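Side-chain contacts in putative methyltransferase (Porphyromonas gingivalis, PDB 3LL7), which probably transfers methyl groups from S-adenosylmethionine to a substrate not yet identified, perhaps RNA: residues A[19-24]-A[33-38]; A[107-112]-A[133-138]; A[365-368]-A[373-376]; A[229-232]-A[238-241]; A[341-346]-A[387-392]. One frame throughout, in Å; residues are numbered along the deposited sequence. Where two conformers were deposited one is given.

Contact 1 of 5, residues A[19-24]-A[33-38]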
# COMPACT_ATOMS: atom_id res chain seq x y z
N LYS A 19 -12.35 -11.08 26.69
CA LYS A 19 -11.11 -11.48 27.35
C LYS A 19 -11.30 -12.61 28.37
O LYS A 19 -10.55 -13.59 28.39
CB LYS A 19 -10.47 -10.25 28.02
CG LYS A 19 -9.26 -10.58 28.88
CD LYS A 19 -8.53 -9.31 29.33
CE LYS A 19 -7.34 -9.65 30.22
NZ LYS A 19 -6.56 -8.43 30.56
N LEU A 20 -12.29 -12.44 29.25
CA LEU A 20 -12.56 -13.45 30.30
C LEU A 20 -12.86 -14.82 29.66
O LEU A 20 -12.41 -15.85 30.16
CB LEU A 20 -13.76 -12.99 31.16
CG LEU A 20 -14.13 -13.93 32.30
CD1 LEU A 20 -12.97 -14.06 33.25
CD2 LEU A 20 -15.38 -13.41 33.05
N TYR A 21 -13.59 -14.81 28.54
CA TYR A 21 -14.05 -16.07 27.94
C TYR A 21 -13.31 -16.36 26.64
O TYR A 21 -13.80 -17.10 25.79
CB TYR A 21 -15.58 -16.05 27.73
CG TYR A 21 -16.34 -15.90 29.03
CD1 TYR A 21 -16.31 -16.90 30.01
CD2 TYR A 21 -17.08 -14.73 29.29
CE1 TYR A 21 -17.00 -16.75 31.21
CE2 TYR A 21 -17.79 -14.58 30.51
CZ TYR A 21 -17.74 -15.59 31.46
OH TYR A 21 -18.41 -15.46 32.66
N ALA A 22 -12.11 -15.80 26.53
CA ALA A 22 -11.29 -15.88 25.30
C ALA A 22 -11.10 -17.30 24.77
O ALA A 22 -10.96 -17.48 23.56
CB ALA A 22 -9.94 -15.20 25.50
N ASN A 23 -11.10 -18.29 25.66
CA ASN A 23 -10.79 -19.68 25.27
C ASN A 23 -12.01 -20.45 24.75
O ASN A 23 -11.90 -21.63 24.38
CB ASN A 23 -10.10 -20.44 26.42
CG ASN A 23 -10.99 -20.65 27.64
OD1 ASN A 23 -12.05 -20.02 27.80
ND2 ASN A 23 -10.56 -21.54 28.54
N GLN A 24 -13.18 -19.81 24.74
CA GLN A 24 -14.37 -20.42 24.18
C GLN A 24 -14.51 -20.09 22.68
O GLN A 24 -14.21 -18.97 22.27
CB GLN A 24 -15.60 -19.98 24.96
CG GLN A 24 -15.52 -20.33 26.45
CD GLN A 24 -16.82 -20.12 27.19
OE1 GLN A 24 -17.84 -19.78 26.60
NE2 GLN A 24 -16.78 -20.31 28.51
N SER A 33 -21.46 -21.93 28.56
CA SER A 33 -21.42 -21.49 29.95
C SER A 33 -20.59 -20.25 30.25
O SER A 33 -19.35 -20.28 30.28
CB SER A 33 -20.95 -22.65 30.81
OG SER A 33 -22.02 -23.55 30.96
N ASN A 34 -21.32 -19.18 30.52
CA ASN A 34 -20.74 -17.93 30.93
C ASN A 34 -21.86 -17.01 31.42
O ASN A 34 -23.06 -17.32 31.34
CB ASN A 34 -19.96 -17.30 29.76
CG ASN A 34 -20.81 -17.12 28.54
OD1 ASN A 34 -21.85 -16.46 28.60
ND2 ASN A 34 -20.40 -17.73 27.42
N ASP A 35 -21.43 -15.89 31.94
CA ASP A 35 -22.24 -14.82 32.54
C ASP A 35 -22.62 -13.70 31.57
O ASP A 35 -22.99 -12.59 31.99
CB ASP A 35 -21.48 -14.22 33.70
CG ASP A 35 -21.25 -15.22 34.81
OD1 ASP A 35 -22.15 -16.07 35.04
OD2 ASP A 35 -20.19 -15.16 35.43
N ILE A 36 -22.51 -13.98 30.28
CA ILE A 36 -22.86 -12.98 29.27
C ILE A 36 -24.36 -12.97 29.05
O ILE A 36 -24.94 -14.01 28.72
CB ILE A 36 -22.14 -13.25 27.93
CG1 ILE A 36 -20.64 -13.45 28.13
CG2 ILE A 36 -22.45 -12.12 26.91
CD1 ILE A 36 -19.97 -14.09 26.92
N PRO A 37 -25.02 -11.80 29.21
CA PRO A 37 -26.45 -11.79 28.95
C PRO A 37 -26.70 -12.17 27.50
O PRO A 37 -25.83 -11.92 26.65
CB PRO A 37 -26.84 -10.32 29.20
CG PRO A 37 -25.85 -9.83 30.16
CD PRO A 37 -24.56 -10.55 29.83
N PRO A 38 -27.85 -12.80 27.22
CA PRO A 38 -28.17 -13.30 25.88
C PRO A 38 -27.96 -12.26 24.80
O PRO A 38 -27.39 -12.57 23.74
CB PRO A 38 -29.66 -13.63 25.98
CG PRO A 38 -29.89 -13.95 27.40
CD PRO A 38 -28.98 -13.01 28.16

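Contact 2 of 5, residues A[107-112]-A[133-138]. With FMT (formic acid), chain D.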
# COMPACT_ATOMS: atom_id res chain seq x y z
N ASP A 107 -5.03 5.13 10.09
CA ASP A 107 -4.39 6.26 9.43
C ASP A 107 -4.42 7.49 10.36
O ASP A 107 -3.41 8.18 10.51
CB ASP A 107 -5.05 6.55 8.07
CG ASP A 107 -4.74 5.47 7.02
OD1 ASP A 107 -3.72 4.77 7.16
OD2 ASP A 107 -5.50 5.33 6.04
N PHE A 108 -5.56 7.74 11.00
CA PHE A 108 -5.69 8.90 11.88
C PHE A 108 -4.67 8.77 13.00
O PHE A 108 -3.98 9.73 13.30
CB PHE A 108 -7.08 8.98 12.50
CG PHE A 108 -7.28 10.13 13.41
CD1 PHE A 108 -7.39 11.42 12.90
CD2 PHE A 108 -7.43 9.94 14.79
CE1 PHE A 108 -7.63 12.53 13.75
CE2 PHE A 108 -7.66 11.04 15.65
CZ PHE A 108 -7.75 12.34 15.13
N ILE A 109 -4.55 7.57 13.57
CA ILE A 109 -3.57 7.32 14.65
C ILE A 109 -2.13 7.60 14.16
O ILE A 109 -1.33 8.22 14.88
CB ILE A 109 -3.70 5.87 15.21
CG1 ILE A 109 -5.09 5.66 15.85
CG2 ILE A 109 -2.60 5.55 16.23
CD1 ILE A 109 -5.32 6.47 17.07
N ALA A 110 -1.83 7.19 12.92
CA ALA A 110 -0.49 7.42 12.35
C ALA A 110 -0.23 8.92 12.20
O ALA A 110 0.87 9.37 12.45
CB ALA A 110 -0.30 6.71 11.02
N LEU A 111 -1.25 9.67 11.79
CA LEU A 111 -1.14 11.14 11.71
C LEU A 111 -0.92 11.76 13.08
O LEU A 111 -0.12 12.69 13.23
CB LEU A 111 -2.37 11.77 11.07
CG LEU A 111 -2.83 11.29 9.69
CD1 LEU A 111 -4.09 12.07 9.33
CD2 LEU A 111 -1.75 11.47 8.63
N MSE A 112 -1.63 11.24 14.08
CA MSE A 112 -1.54 11.73 15.45
C MSE A 112 -0.28 11.29 16.20
O MSE A 112 -0.03 11.76 17.31
CB MSE A 112 -2.79 11.28 16.21
CG MSE A 112 -4.08 11.92 15.71
SE MSE A 112 -4.13 13.85 15.82
CE MSE A 112 -3.78 14.07 17.70
N HIS A 133 -14.31 5.03 21.11
CA HIS A 133 -13.75 4.19 22.20
C HIS A 133 -12.24 3.87 22.03
O HIS A 133 -11.45 3.99 22.98
CB HIS A 133 -14.55 2.88 22.28
CG HIS A 133 -14.01 1.90 23.27
ND1 HIS A 133 -14.36 1.90 24.60
CD2 HIS A 133 -13.15 0.86 23.11
CE1 HIS A 133 -13.73 0.91 25.22
NE2 HIS A 133 -12.99 0.27 24.33
N ASN A 134 -11.86 3.44 20.83
CA ASN A 134 -10.52 2.93 20.54
C ASN A 134 -9.46 4.02 20.48
O ASN A 134 -8.35 3.85 21.02
CB ASN A 134 -10.49 2.16 19.22
CG ASN A 134 -11.26 0.85 19.28
OD1 ASN A 134 -11.41 0.25 20.35
ND2 ASN A 134 -11.71 0.39 18.14
N ILE A 135 -9.80 5.12 19.81
CA ILE A 135 -8.79 6.18 19.56
C ILE A 135 -8.08 6.64 20.85
O ILE A 135 -6.84 6.65 20.89
CB ILE A 135 -9.34 7.33 18.65
CG1 ILE A 135 -9.41 6.87 17.19
CG2 ILE A 135 -8.48 8.61 18.79
CD1 ILE A 135 -10.24 7.82 16.24
N PRO A 136 -8.83 6.99 21.93
CA PRO A 136 -8.14 7.39 23.16
C PRO A 136 -7.26 6.31 23.81
O PRO A 136 -6.35 6.65 24.56
CB PRO A 136 -9.28 7.79 24.11
CG PRO A 136 -10.41 8.10 23.22
CD PRO A 136 -10.29 7.16 22.06
N LEU A 137 -7.52 5.03 23.53
CA LEU A 137 -6.67 3.95 24.06
C LEU A 137 -5.38 3.78 23.25
O LEU A 137 -4.45 3.07 23.67
CB LEU A 137 -7.45 2.64 24.08
CG LEU A 137 -8.78 2.73 24.84
CD1 LEU A 137 -9.62 1.52 24.60
CD2 LEU A 137 -8.53 2.95 26.33
N LEU A 138 -5.33 4.41 22.08
CA LEU A 138 -4.20 4.24 21.18
C LEU A 138 -3.29 5.45 21.07
O LEU A 138 -2.18 5.35 20.54
CB LEU A 138 -4.69 3.84 19.78
CG LEU A 138 -5.33 2.45 19.66
CD1 LEU A 138 -6.40 2.42 18.57
CD2 LEU A 138 -4.26 1.36 19.45
C FMT D . -8.07 3.37 8.25
O1 FMT D . -7.89 4.43 8.85
O2 FMT D . -8.83 2.49 8.66

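Contact 3 of 5, residues A[365-368]-A[373-376]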
# COMPACT_ATOMS: atom_id res chain seq x y z
N ILE A 365 10.13 -19.53 -10.49
CA ILE A 365 9.94 -19.12 -11.90
C ILE A 365 9.30 -17.75 -11.96
O ILE A 365 8.28 -17.49 -11.27
CB ILE A 365 9.10 -20.13 -12.68
CG1 ILE A 365 9.91 -21.45 -12.76
CG2 ILE A 365 8.73 -19.59 -14.13
CD1 ILE A 365 9.07 -22.68 -13.24
N SER A 366 9.88 -16.88 -12.79
CA SER A 366 9.32 -15.55 -13.04
C SER A 366 9.26 -15.31 -14.54
O SER A 366 9.95 -16.00 -15.32
CB SER A 366 10.19 -14.47 -12.34
OG SER A 366 10.01 -14.53 -10.92
N CYS A 367 8.41 -14.37 -14.95
CA CYS A 367 8.32 -13.97 -16.35
C CYS A 367 8.23 -12.45 -16.46
O CYS A 367 7.54 -11.81 -15.63
CB CYS A 367 7.09 -14.61 -16.99
SG CYS A 367 7.29 -16.37 -17.20
N ARG A 368 8.95 -11.90 -17.42
CA ARG A 368 8.89 -10.47 -17.76
C ARG A 368 8.93 -10.35 -19.26
O ARG A 368 10.03 -10.27 -19.84
CB ARG A 368 10.06 -9.65 -17.16
CG ARG A 368 10.11 -9.60 -15.63
CD ARG A 368 9.03 -8.68 -15.09
NE ARG A 368 8.99 -8.74 -13.63
CZ ARG A 368 7.98 -8.30 -12.90
NH1 ARG A 368 6.92 -7.74 -13.50
NH2 ARG A 368 8.04 -8.42 -11.57
N SER A 373 2.77 -17.93 -18.82
CA SER A 373 2.80 -17.43 -17.45
C SER A 373 3.79 -18.28 -16.66
O SER A 373 4.18 -19.36 -17.10
CB SER A 373 1.43 -17.54 -16.80
OG SER A 373 1.05 -18.91 -16.73
N PRO A 374 4.19 -17.82 -15.46
CA PRO A 374 5.08 -18.64 -14.67
C PRO A 374 4.50 -20.03 -14.36
O PRO A 374 5.24 -21.04 -14.35
CB PRO A 374 5.27 -17.80 -13.38
CG PRO A 374 5.16 -16.43 -13.83
CD PRO A 374 4.08 -16.44 -14.93
N ILE A 375 3.21 -20.11 -14.07
CA ILE A 375 2.63 -21.43 -13.75
C ILE A 375 2.61 -22.35 -14.97
O ILE A 375 2.85 -23.55 -14.85
CB ILE A 375 1.23 -21.31 -13.07
CG1 ILE A 375 0.78 -22.65 -12.47
CG2 ILE A 375 0.17 -20.76 -14.00
CD1 ILE A 375 1.83 -23.27 -11.54
N GLU A 376 2.36 -21.78 -16.14
CA GLU A 376 2.44 -22.56 -17.38
C GLU A 376 3.86 -23.05 -17.65
O GLU A 376 4.07 -24.22 -18.01
CB GLU A 376 1.96 -21.72 -18.58
CG GLU A 376 0.47 -21.52 -18.54
CD GLU A 376 -0.06 -20.47 -19.52
OE1 GLU A 376 0.73 -19.66 -20.06
OE2 GLU A 376 -1.30 -20.46 -19.72

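Contact 4 of 5, residues A[229-232]-A[238-241]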
# COMPACT_ATOMS: atom_id res chain seq x y z
N HIS A 229 3.31 9.65 -4.35
CA HIS A 229 4.15 8.56 -3.85
C HIS A 229 3.48 7.23 -4.21
O HIS A 229 2.27 7.06 -3.97
CB HIS A 229 4.27 8.63 -2.33
CG HIS A 229 5.11 9.78 -1.85
ND1 HIS A 229 6.08 9.64 -0.88
CD2 HIS A 229 5.12 11.09 -2.20
CE1 HIS A 229 6.65 10.81 -0.66
NE2 HIS A 229 6.09 11.70 -1.45
N VAL A 230 4.25 6.30 -4.78
CA VAL A 230 3.74 4.96 -5.05
C VAL A 230 4.33 4.07 -3.99
O VAL A 230 5.57 3.93 -3.89
CB VAL A 230 4.17 4.46 -6.46
CG1 VAL A 230 3.66 3.02 -6.69
CG2 VAL A 230 3.65 5.42 -7.52
N VAL A 231 3.48 3.57 -3.10
CA VAL A 231 4.01 2.91 -1.88
C VAL A 231 3.75 1.41 -1.88
O VAL A 231 2.58 0.97 -1.84
CB VAL A 231 3.40 3.56 -0.60
CG1 VAL A 231 3.98 2.92 0.67
CG2 VAL A 231 3.64 5.10 -0.60
N ALA A 232 4.82 0.62 -1.92
CA ALA A 232 4.70 -0.83 -1.81
C ALA A 232 5.12 -1.30 -0.40
O ALA A 232 5.98 -0.67 0.23
CB ALA A 232 5.52 -1.52 -2.87
N LYS A 238 0.52 -0.92 -2.30
CA LYS A 238 -0.58 -0.83 -1.33
C LYS A 238 -1.40 0.43 -1.52
O LYS A 238 -2.63 0.42 -1.30
CB LYS A 238 -0.03 -0.83 0.11
CG LYS A 238 0.55 -2.17 0.59
CD LYS A 238 -0.46 -3.29 0.48
CE LYS A 238 0.08 -4.56 1.11
NZ LYS A 238 -0.92 -5.66 0.95
N GLU A 239 -0.76 1.52 -1.93
CA GLU A 239 -1.48 2.77 -2.08
C GLU A 239 -0.69 3.79 -2.91
O GLU A 239 0.52 3.69 -3.05
CB GLU A 239 -1.80 3.38 -0.70
CG GLU A 239 -0.59 3.75 0.11
CD GLU A 239 -0.89 3.88 1.62
OE1 GLU A 239 -1.58 3.00 2.18
OE2 GLU A 239 -0.39 4.85 2.24
N LEU A 240 -1.39 4.77 -3.44
CA LEU A 240 -0.75 5.96 -3.95
C LEU A 240 -1.08 7.08 -2.97
O LEU A 240 -2.17 7.09 -2.38
CB LEU A 240 -1.29 6.33 -5.33
CG LEU A 240 -1.38 5.31 -6.43
CD1 LEU A 240 -1.47 6.09 -7.72
CD2 LEU A 240 -0.21 4.32 -6.48
N LEU A 241 -0.16 8.00 -2.77
CA LEU A 241 -0.43 9.12 -1.89
C LEU A 241 -0.14 10.36 -2.68
O LEU A 241 0.90 10.46 -3.34
CB LEU A 241 0.47 9.05 -0.68
CG LEU A 241 0.20 7.92 0.28
CD1 LEU A 241 1.36 7.79 1.27
CD2 LEU A 241 -1.10 8.20 1.04

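Contact 5 of 5, residues A[341-346]-A[387-392]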
# COMPACT_ATOMS: atom_id res chain seq x y z
N VAL A 341 22.82 -13.03 -10.35
CA VAL A 341 23.93 -13.36 -11.22
C VAL A 341 23.44 -14.30 -12.27
O VAL A 341 22.77 -15.30 -11.97
CB VAL A 341 25.05 -14.06 -10.47
CG1 VAL A 341 26.20 -14.38 -11.46
CG2 VAL A 341 25.53 -13.18 -9.31
N LEU A 342 23.77 -13.98 -13.50
CA LEU A 342 23.36 -14.82 -14.65
C LEU A 342 24.20 -16.12 -14.67
O LEU A 342 25.43 -16.06 -14.65
CB LEU A 342 23.61 -14.07 -15.96
CG LEU A 342 23.09 -15.03 -17.06
CD1 LEU A 342 21.60 -14.89 -17.46
CD2 LEU A 342 24.02 -15.24 -18.22
N GLU A 343 23.53 -17.27 -14.70
CA GLU A 343 24.26 -18.58 -14.80
C GLU A 343 24.18 -19.18 -16.20
O GLU A 343 25.20 -19.65 -16.72
CB GLU A 343 23.73 -19.60 -13.78
CG GLU A 343 23.90 -19.12 -12.35
CD GLU A 343 23.74 -20.21 -11.30
OE1 GLU A 343 23.05 -21.24 -11.54
OE2 GLU A 343 24.31 -20.01 -10.20
N GLU A 344 22.98 -19.19 -16.77
CA GLU A 344 22.76 -19.66 -18.16
C GLU A 344 21.71 -18.81 -18.87
O GLU A 344 20.76 -18.30 -18.25
CB GLU A 344 22.28 -21.12 -18.21
CG GLU A 344 23.16 -22.16 -17.51
CD GLU A 344 24.54 -22.36 -18.17
OE1 GLU A 344 24.71 -22.11 -19.39
OE2 GLU A 344 25.48 -22.76 -17.44
N ILE A 345 21.86 -18.71 -20.19
CA ILE A 345 20.83 -18.13 -21.04
C ILE A 345 20.49 -19.14 -22.12
O ILE A 345 21.38 -19.69 -22.82
CB ILE A 345 21.20 -16.72 -21.63
CG1 ILE A 345 20.11 -16.23 -22.61
CG2 ILE A 345 22.59 -16.74 -22.28
CD1 ILE A 345 20.14 -14.67 -22.90
N ILE A 346 19.20 -19.44 -22.22
CA ILE A 346 18.68 -20.51 -23.09
C ILE A 346 17.68 -19.94 -24.11
O ILE A 346 16.66 -19.40 -23.71
CB ILE A 346 17.99 -21.58 -22.23
CG1 ILE A 346 18.98 -22.11 -21.17
CG2 ILE A 346 17.43 -22.74 -23.12
CD1 ILE A 346 18.28 -22.96 -20.11
N GLY A 387 14.38 -24.15 -3.70
CA GLY A 387 15.78 -23.91 -3.99
C GLY A 387 16.08 -22.43 -4.07
O GLY A 387 15.24 -21.59 -3.80
N GLU A 388 17.30 -22.12 -4.47
CA GLU A 388 17.79 -20.75 -4.44
C GLU A 388 17.87 -20.12 -5.83
O GLU A 388 18.16 -18.94 -5.94
CB GLU A 388 19.19 -20.73 -3.80
CG GLU A 388 19.20 -21.14 -2.33
CD GLU A 388 18.32 -20.26 -1.47
OE1 GLU A 388 18.37 -19.02 -1.63
OE2 GLU A 388 17.58 -20.81 -0.62
N LYS A 389 17.61 -20.90 -6.88
CA LYS A 389 17.74 -20.41 -8.25
C LYS A 389 16.40 -19.93 -8.79
O LYS A 389 15.34 -20.35 -8.30
CB LYS A 389 18.26 -21.53 -9.17
CG LYS A 389 19.55 -22.25 -8.73
CD LYS A 389 20.74 -21.33 -8.67
CE LYS A 389 22.04 -22.09 -8.30
NZ LYS A 389 22.60 -22.90 -9.43
N THR A 390 16.45 -19.11 -9.83
CA THR A 390 15.25 -18.63 -10.51
C THR A 390 15.40 -18.86 -12.01
O THR A 390 16.46 -18.58 -12.58
CB THR A 390 15.05 -17.14 -10.26
OG1 THR A 390 14.81 -16.94 -8.86
CG2 THR A 390 13.86 -16.56 -11.06
N LEU A 391 14.33 -19.37 -12.64
CA LEU A 391 14.25 -19.41 -14.10
C LEU A 391 13.37 -18.24 -14.51
O LEU A 391 12.26 -18.09 -13.98
CB LEU A 391 13.65 -20.73 -14.58
CG LEU A 391 14.60 -21.92 -14.72
CD1 LEU A 391 13.78 -23.25 -14.85
CD2 LEU A 391 15.51 -21.66 -15.95
N MSE A 392 13.88 -17.40 -15.41
CA MSE A 392 13.21 -16.15 -15.80
C MSE A 392 12.90 -16.18 -17.29
O MSE A 392 13.80 -16.26 -18.14
CB MSE A 392 14.10 -14.92 -15.47
CG MSE A 392 13.60 -13.60 -16.09
SE MSE A 392 12.09 -12.88 -15.12
CE MSE A 392 12.96 -12.41 -13.48

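Contact 1 of 5, residues A[19-24]-A[33-38]
The ring of Tyr21 is gripped on both faces: Asn34 lays its CB over one, and Leu20, its own neighbour in the chain, puts CG over the centre of the other. Asn34 CB sits 3.4 Å from the ring centroid and only 16° off the normal, a close CH-pi contact displaced toward the CE1 and CZ rim. Ile36 comes in obliquely, its CD1 3.8 Å from Tyr21 CD2. Beyond the ring the phenol oxygen accepts a hydrogen bond from the backbone, Asp35 N to Tyr21 OH at 3.1 Å. The second flat group, the amide of Gln24, reaches across on an extended chain. Its NE2 donates almost straight to Ser33 O (3.1 Å, 170°), nearly in its own amide plane but from above the carbonyl plane of Ser33. Gln24 OE1 takes a weak bond from Asn34 ND2. With CG between the backbone N and the carbonyl carbon (chi1 56°), Asn34 OD1 accepts from Ile36 N, two residues on, at 3.1 Å. Ile29 of helix 26-31 packs against Tyr21, Gln24 and Ile36. The ring packing and the bonds of Tyr21 and Gln24 tie the turn after helix 8-20 to the linker into helix 38-57, in the N-terminal domain, where Asn34 shapes an Asx turn.

Contact 2 of 5, residues A[107-112]-A[133-138]
Ile135 meets Phe108 at about a right angle, its CD1 coming obliquely to the ring 3.8 Å from Phe108 CD2, while its CG2 lies near CE2 of the same ring. With CG anti to the backbone N (chi1 180°), the ring leans toward the sheet and turns its CD2 and CE2 side to Ile135. From its own helix, selenomethionine Met112 lays CG over one face of that ring, toward the rim. Ile109 and Ile135 run past each other in opposite directions, with Ile109 CD1 at 4.1 Å from Ile135 CG1. The same methyl then reaches Leu138, whose side chain it crosses at about a right angle, and touches CB at 3.8 Å; one CD1 thus bears on two residues of the facing helix. The helices run roughly parallel, 31° apart, with their short axes 10.7 Å from each other. They flank parallel strands 96-99, 117-122 and 144-149, as helices do in the Rossmann-like fold of class I methyltransferases, and Val145 of strand 144-149 supports both Phe108 and Ile135 from the sheet side. Within helix 125-138 the turn is kinked at Pro136, whose nitrogen has no hydrogen to give. At the N-terminal end of the other segment, Asp107 N donates to O1 of a formic acid molecule, probably from the crystallisation liquor (3.2 Å, 168°), and the Asp107 carboxylate is held by Ser79 and Tyr168.

Contact 3 of 5, residues A[365-368]-A[373-376]
A beta-alpha-beta unit of the THUMP-like domain starts here: strand 364-368 runs out, the chain turns, and helix 374-381 begins by packing its first residue back on the strand before leading to strand 389-395. That residue is Pro374, whose ring rests over the gap between the side chains of Ile365 and Cys367, two residues apart and both directed at the helix. At the Ile365 end, Pro374 CB lies 3.7 Å from Ile365 O and 4.0 Å from the branch methyl Ile365 CG2. At the Cys367 end, Cys367 SG stands 3.9 Å from Pro374 CD and 3.8 Å from Pro374 N. The thiol is brought there by a chi1 of -71°, with SG beside the backbone N and opposite the carbonyl carbon. The contact across the segments is thus van der Waals packing, continued by Leu377 one turn further along the helix, which touches both Ile365 and Cys367. Polar bonding serves the helix start instead. Ser373 is the N-cap, and with Glu376 it forms a capping box. Its two bonds run in opposite senses: Glu376 N gives to Ser373 OG at 3.2 Å, while Ser373 N gives to Glu376 OE1 at 2.9 Å, meeting that oxygen from 38° above the carboxylate plane.

Contact 4 of 5, residues A[229-232]-A[238-241]
Val231, with the most surface covered by the opposite strand, sets its CG2 methyl 4.0 Å from Leu241 CD1, the two side chains crossing diagonally on one face of the sheet. Its CB also lies against Glu239 CG, the aliphatic part of a side chain whose carboxylate goes on to a salt bridge with Lys87. Leu241 is paired with His229 as well: their CB atoms are 4.2 Å apart, and the backbones exchange two bonds, His229 N to Leu241 O at 2.7 Å and Leu241 N to His229 O at 2.9 Å. The ring of His229 is held from elsewhere, by Tyr86 OH on ND1 and Glu227 on NE2, and it stacks on His259. These strands form an antiparallel beta hairpin inside the large mixed sheet, and near the turn the regular pairing is broken by a classic beta bulge. Lys238 and Glu239 both face Val231, so Val231 O receives Lys238 N at 2.8 Å and, weakly, Glu239 N at 3.4 Å. Val231 N answers with a bond to Glu239 O that lies nearly along the C=O axis. On the other face the non-hydrogen-bonded pair Val230 and Leu240 point the same way, Leu240 CD2 lying 4.1 Å from both methyls of Val230.

Contact 5 of 5, residues A[341-346]-A[387-392]
Two strands of the seven-stranded sheet in the C-terminal part of the chain, 337-347 and 389-395, are bridged here over the strand that separates them, 401-408. They are not neighbours, and even their nearest CA atoms, those of Glu343 and Lys389, are 9.4 Å apart, so the link is made by long side chains. Lys389 NZ and Glu343 OE1 form a salt bridge of 2.7 Å, with the hydrogen bond directed to the syn lone pair of OE1, on the side of the other oxygen. Glu343 OE2 is farther from the ammonium nitrogen Lys389 NZ, at 3.4 Å, so the grip is one-sided. The carboxylate reaches its place on a chain extended beyond CG (chi2 -165°). Lys389 instead folds: bends at chi2 (-63°) and chi4 (75°) bring CE and NZ round to the carboxylate, and the two side chains meet at about a right angle. Lys389 CE follows its nitrogen in, 3.5 Å from Glu343 OE1. The other carboxylate oxygen, OE2, has a salt bridge to Arg407 of the intervening strand, and Lys389 also packs on Arg407. Glu343 therefore lies between two cationic groups, which would be expected to favour its ionised form. Leu405 on the same middle strand touches the Glu343 side chain. Glu343 and Glu344 both face Leu405 in a classic beta bulge of strand 337-347. What results is a cross-strand ionic cluster on the surface of the THUMP-like part of the sheet, spanning three adjacent strands.

Contact 4 is the buried one, near the middle of the chain, and it relies on backbone bonds between adjacent strands, with valine and leucine packing on one face and a mix of apolar and polar side chains on the other. Contact 2, partly buried, is purely apolar between its helices and belongs with contact 4 to the large mixed sheet and its flanking helices; their nearest atoms are about 6 Å apart. Contacts 3 and 5 are surface contacts of the smaller sheet. Contact 3 is nested in the chain loop that contact 5 closes, and they touch where strands 364-368 and 389-395 adjoin, yet one is van der Waals packing and the other ionic. Contact 1 stands apart in the N-terminal helices, mixing ring packing with hydrogen bonds.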